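Local coordinates for hypothetical protein (Parabacteroides merdae, PDB 4OO3), which is of unknown function but is probably an NAD(P)-dependent oxidoreductase, with a Rossmann-type nucleotide-binding domain followed by a putative oxidoreductase C-terminal domain, at residues 259-262 with 266-269; 203-206 with 211-214. One frame throughout, in Å; residues are numbered along the deposited sequence.

Contact 1. Residues 259-262 with 266-269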
loop_
_atom_site.group_PDB
_atom_site.type_symbol
_atom_site.label_atom_id
_atom_site.label_comp_id
_atom_site.label_asym_id
_atom_site.label_seq_id
_atom_site.Cartn_x
_atom_site.Cartn_y
_atom_site.Cartn_z
ATOM N N GLU A 259 2.032 13.194 -23.338
ATOM C CA GLU A 259 2.192 12.711 -21.973
ATOM C C GLU A 259 2.022 11.189 -21.936
ATOM O O GLU A 259 2.811 10.488 -21.310
ATOM C CB GLU A 259 1.184 13.399 -21.046
ATOM C CG GLU A 259 1.428 14.897 -20.853
ATOM C CD GLU A 259 0.256 15.607 -20.197
ATOM O OE1 GLU A 259 -0.696 14.928 -19.760
ATOM O OE2 GLU A 259 0.280 16.847 -20.108
ATOM N N PHE A 260 1.012 10.681 -22.643
ATOM C CA PHE A 260 0.809 9.239 -22.745
ATOM C C PHE A 260 2.049 8.540 -23.309
ATOM O O PHE A 260 2.552 7.590 -22.720
ATOM C CB PHE A 260 -0.406 8.909 -23.612
ATOM C CG PHE A 260 -0.748 7.454 -23.608
ATOM C CD1 PHE A 260 -1.578 6.931 -22.633
ATOM C CD2 PHE A 260 -0.200 6.597 -24.545
ATOM C CE1 PHE A 260 -1.875 5.583 -22.603
ATOM C CE2 PHE A 260 -0.489 5.246 -24.524
ATOM C CZ PHE A 260 -1.328 4.739 -23.547
ATOM N N LYS A 261 2.535 9.023 -24.446
ATOM C CA LYS A 261 3.748 8.486 -25.061
ATOM C C LYS A 261 4.901 8.436 -24.063
ATOM O O LYS A 261 5.549 7.403 -23.898
ATOM C CB LYS A 261 4.145 9.335 -26.279
ATOM C CG LYS A 261 5.392 8.870 -27.027
ATOM C CD LYS A 261 5.224 7.465 -27.585
ATOM C CE LYS A 261 6.388 7.072 -28.482
ATOM N NZ LYS A 261 6.147 5.762 -29.151
ATOM N N GLN A 262 5.133 9.551 -23.385
ATOM C CA GLN A 262 6.264 9.673 -22.481
ATOM C C GLN A 262 6.186 8.698 -21.306
ATOM O O GLN A 262 7.156 8.000 -21.030
ATOM C CB GLN A 262 6.377 11.107 -21.966
ATOM C CG GLN A 262 7.686 11.411 -21.256
ATOM C CD GLN A 262 7.723 12.813 -20.673
ATOM O OE1 GLN A 262 6.686 13.414 -20.379
ATOM N NE2 GLN A 262 8.928 13.340 -20.493
ATOM N N THR A 266 4.424 3.744 -25.408
ATOM C CA THR A 266 3.538 3.404 -26.517
ATOM C C THR A 266 2.965 4.651 -27.171
ATOM O O THR A 266 2.798 5.684 -26.527
ATOM C CB THR A 266 2.364 2.531 -26.025
ATOM O OG1 THR A 266 2.881 1.407 -25.312
ATOM C CG2 THR A 266 1.507 2.029 -27.185
ATOM N N ASP A 267 2.645 4.528 -28.455
ATOM C CA ASP A 267 2.023 5.602 -29.217
ATOM C C ASP A 267 0.540 5.737 -28.838
ATOM O O ASP A 267 -0.149 4.743 -28.595
ATOM C CB ASP A 267 2.177 5.332 -30.721
ATOM C CG ASP A 267 2.657 6.548 -31.491
ATOM O OD1 ASP A 267 3.419 7.371 -30.927
ATOM O OD2 ASP A 267 2.281 6.669 -32.677
ATOM N N ALA A 268 0.059 6.977 -28.789
ATOM C CA ALA A 268 -1.290 7.277 -28.300
ATOM C C ALA A 268 -2.353 6.978 -29.366
ATOM O O ALA A 268 -2.317 7.603 -30.428
ATOM C CB ALA A 268 -1.370 8.740 -27.892
ATOM N N TYR A 269 -3.310 6.071 -29.126
ATOM C CA TYR A 269 -3.500 5.316 -27.884
ATOM C C TYR A 269 -3.769 3.850 -28.218
ATOM O O TYR A 269 -4.234 3.550 -29.312
ATOM C CB TYR A 269 -4.711 5.859 -27.115
ATOM C CG TYR A 269 -4.584 7.291 -26.658
ATOM C CD1 TYR A 269 -3.852 7.612 -25.523
ATOM C CD2 TYR A 269 -5.208 8.323 -27.348
ATOM C CE1 TYR A 269 -3.735 8.922 -25.090
ATOM C CE2 TYR A 269 -5.096 9.639 -26.925
ATOM C CZ TYR A 269 -4.357 9.935 -25.794
ATOM O OH TYR A 269 -4.230 11.237 -25.358
#

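Contact 2. Residues 203-206 with 211-214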
loop_
_atom_site.group_PDB
_atom_site.type_symbol
_atom_site.label_atom_id
_atom_site.label_comp_id
_atom_site.label_asym_id
_atom_site.label_seq_id
_atom_site.Cartn_x
_atom_site.Cartn_y
_atom_site.Cartn_z
ATOM N N PRO A 203 3.266 0.327 -17.589
ATOM C CA PRO A 203 2.570 -0.425 -18.628
ATOM C C PRO A 203 1.374 0.348 -19.176
ATOM O O PRO A 203 0.784 1.155 -18.457
ATOM C CB PRO A 203 2.102 -1.692 -17.900
ATOM C CG PRO A 203 2.164 -1.371 -16.452
ATOM C CD PRO A 203 3.275 -0.387 -16.301
ATOM N N VAL A 204 1.033 0.111 -20.440
ATOM C CA VAL A 204 -0.106 0.784 -21.071
ATOM C C VAL A 204 -1.400 0.622 -20.288
ATOM O O VAL A 204 -2.185 1.563 -20.201
ATOM C CB VAL A 204 -0.358 0.320 -22.527
ATOM C CG1 VAL A 204 0.563 1.064 -23.479
ATOM C CG2 VAL A 204 -0.207 -1.192 -22.682
ATOM N N TRP A 205 -1.605 -0.558 -19.705
ATOM C CA TRP A 205 -2.858 -0.860 -18.998
ATOM C C TRP A 205 -2.950 -0.199 -17.628
ATOM O O TRP A 205 -4.013 -0.253 -16.996
ATOM C CB TRP A 205 -3.093 -2.375 -18.866
ATOM C CG TRP A 205 -1.900 -3.134 -18.408
ATOM C CD1 TRP A 205 -1.016 -3.817 -19.194
ATOM C CD2 TRP A 205 -1.438 -3.279 -17.062
ATOM N NE1 TRP A 205 -0.038 -4.378 -18.421
ATOM C CE2 TRP A 205 -0.272 -4.067 -17.107
ATOM C CE3 TRP A 205 -1.897 -2.826 -15.818
ATOM C CZ2 TRP A 205 0.442 -4.411 -15.961
ATOM C CZ3 TRP A 205 -1.185 -3.170 -14.677
ATOM C CH2 TRP A 205 -0.030 -3.950 -14.759
ATOM N N TYR A 206 -1.856 0.408 -17.159
ATOM C CA TYR A 206 -1.879 1.143 -15.898
ATOM C C TYR A 206 -2.918 2.264 -15.939
ATOM O O TYR A 206 -3.540 2.580 -14.934
ATOM C CB TYR A 206 -0.500 1.726 -15.563
ATOM C CG TYR A 206 -0.468 2.425 -14.215
ATOM C CD1 TYR A 206 -0.230 1.709 -13.045
ATOM C CD2 TYR A 206 -0.694 3.796 -14.107
ATOM C CE1 TYR A 206 -0.210 2.336 -11.805
ATOM C CE2 TYR A 206 -0.673 4.433 -12.870
ATOM C CZ TYR A 206 -0.432 3.696 -11.725
ATOM O OH TYR A 206 -0.416 4.313 -10.495
ATOM N N GLN A 211 -8.173 -2.427 -15.469
ATOM C CA GLN A 211 -7.077 -3.345 -15.252
ATOM C C GLN A 211 -6.214 -2.948 -14.062
ATOM O O GLN A 211 -5.744 -3.810 -13.311
ATOM C CB GLN A 211 -6.246 -3.416 -16.519
ATOM C CG GLN A 211 -7.053 -3.865 -17.725
ATOM C CD GLN A 211 -6.171 -4.203 -18.901
ATOM O OE1 GLN A 211 -5.427 -5.179 -18.859
ATOM N NE2 GLN A 211 -6.235 -3.394 -19.954
ATOM N N GLN A 212 -6.002 -1.646 -13.891
ATOM C CA GLN A 212 -5.241 -1.144 -12.762
ATOM C C GLN A 212 -6.134 -1.004 -11.533
ATOM O O GLN A 212 -5.670 -1.160 -10.412
ATOM C CB GLN A 212 -4.597 0.199 -13.126
ATOM C CG GLN A 212 -3.837 0.886 -12.004
ATOM C CD GLN A 212 -2.710 0.049 -11.421
ATOM O OE1 GLN A 212 -2.081 -0.755 -12.112
ATOM N NE2 GLN A 212 -2.438 0.254 -10.141
ATOM N N GLY A 213 -7.417 -0.734 -11.754
ATOM C CA GLY A 213 -8.324 -0.304 -10.693
ATOM C C GLY A 213 -8.462 1.210 -10.704
ATOM O O GLY A 213 -7.571 1.922 -11.173
ATOM N N GLU A 214 -9.582 1.714 -10.199
ATOM C CA GLU A 214 -9.782 3.159 -10.130
ATOM C C GLU A 214 -8.904 3.759 -9.042
ATOM O O GLU A 214 -8.469 3.062 -8.133
ATOM C CB GLU A 214 -11.250 3.496 -9.857
ATOM C CG GLU A 214 -12.198 3.098 -10.982
ATOM C CD GLU A 214 -13.204 4.181 -11.359
ATOM O OE1 GLU A 214 -13.230 5.260 -10.716
ATOM O OE2 GLU A 214 -13.982 3.944 -12.315
#

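Contact 1. Residues 259-262 with 266-269
With CG trans to its backbone N (chi1 -173°), Phe260 swings its ring off helix 257-264 toward the returning chain, where Tyr269 turns one ring edge to meet it. The two form a T-shaped pair: centroids stand 5.0 Å apart, the planes are inclined at 73°, and Tyr269 CD1 lies over the Phe260 face, displaced toward the rim. The neighbouring Tyr269 CE1 reaches back along the stem of the phenylalanine and comes within 3.6 Å of Phe260 CB. A cis peptide joins Ala268 to Tyr269, and the Ala268 methyl sits over the centre of the tyrosine ring while also packing at 4.1 Å from CB to Phe260 CD2. The whole is a helix folded against the loop that follows it, within the C-terminal domain, on the path from helix 257-264 to strand 282-294. Leu282 of that strand packs against the side chains of both Phe260 and Tyr269, and Tyr269 OH is hydrogen-bonded to the carbonyl of Asp280, which anchors the far end of the ring. On the more exposed side, the Thr266 carbonyl is turned toward the helix: its O lies near the plane of the Phe260 ring, 3.7 Å from CD2, and receives a CA-H...O contact from Lys261 CA at 3.3 Å, nearly straight at 163°. Lys261 bends at its second torsion, which lays CD alongside the same oxygen at 3.2 Å and carries the amine on toward Asp267. There Lys261 NZ makes a long salt bridge to Asp267 OD1, 3.6 Å away, while its stronger polar partner is the carbonyl of Gly265, the residue just before Thr266.

Contact 2. Residues 203-206 with 211-214
A 3-10 turn and the short, weakly bonded helix 209-212 that follows it form a compact corner of the C-terminal domain, in which Tyr206 and Trp205 each receive a glutamine. Gln212 serves the tyrosine. Its CG sits over one face of the Tyr206 ring, offset toward the rim, in a CH-pi contact 4.1 Å from CG to the ring centroid and 24° off the normal. Because the chain bends at chi2 (58°), the amide is carried to the CD1-CE1 side of the ring: Gln212 CD approaches Tyr206 CE1 to 3.4 Å and OE1 comes to 3.2 Å from CD1, with amide and ring planes 38° apart. Gln212 CB meanwhile rests against the Tyr206 carbonyl, 3.2 Å from its O. The same OE1 also reaches Trp205, lying near the indole plane at its edge, 3.6 Å from CZ3. The corner follows strand 183-190 of the mixed sheet, and the turn itself is closed by the backbone bond from Tyr206 N to Pro203 O. An alanine in place of Gln212 would keep CB against the carbonyl but is likely to leave the Tyr206 face without the CG that covers it and the CD1-CE1 rim without the amide beside it, and Asp218, the hydrogen-bond partner of NE2, without its mate. Gln211 treats the tryptophan differently, its side chain crossing Trp205 at about a right angle and setting NE2 3.5 Å from Trp205 CB. Its amide is gripped at both ends, OE1 by Asn97 and NE2 by Asp208, which would fix its rotation. Asn97 and Asp48 belong to the nucleotide-binding part of the chain, and Trp205 NE1 donates to Asp48 OD2.

Contact 2 closes before contact 1 opens, so the two lie in series along the chain, both in the C-terminal oxidoreductase domain and with centres about 14 Å apart. Strand 243-255, at the margin of the mixed sheet, runs between them in sequence. They nevertheless meet in space through Val204: its CG1 packs 4.1 Å from Phe260 CZ and also touches Thr266. The centre of contact 2 is about 16 Å from the centre of the chain, that of contact 1 about 27 Å, and contact 2 faces the Rossmann domain. Packing thus continues from the interdomain side to the helix-loop unit at the periphery, joining two local units that are apart in sequence.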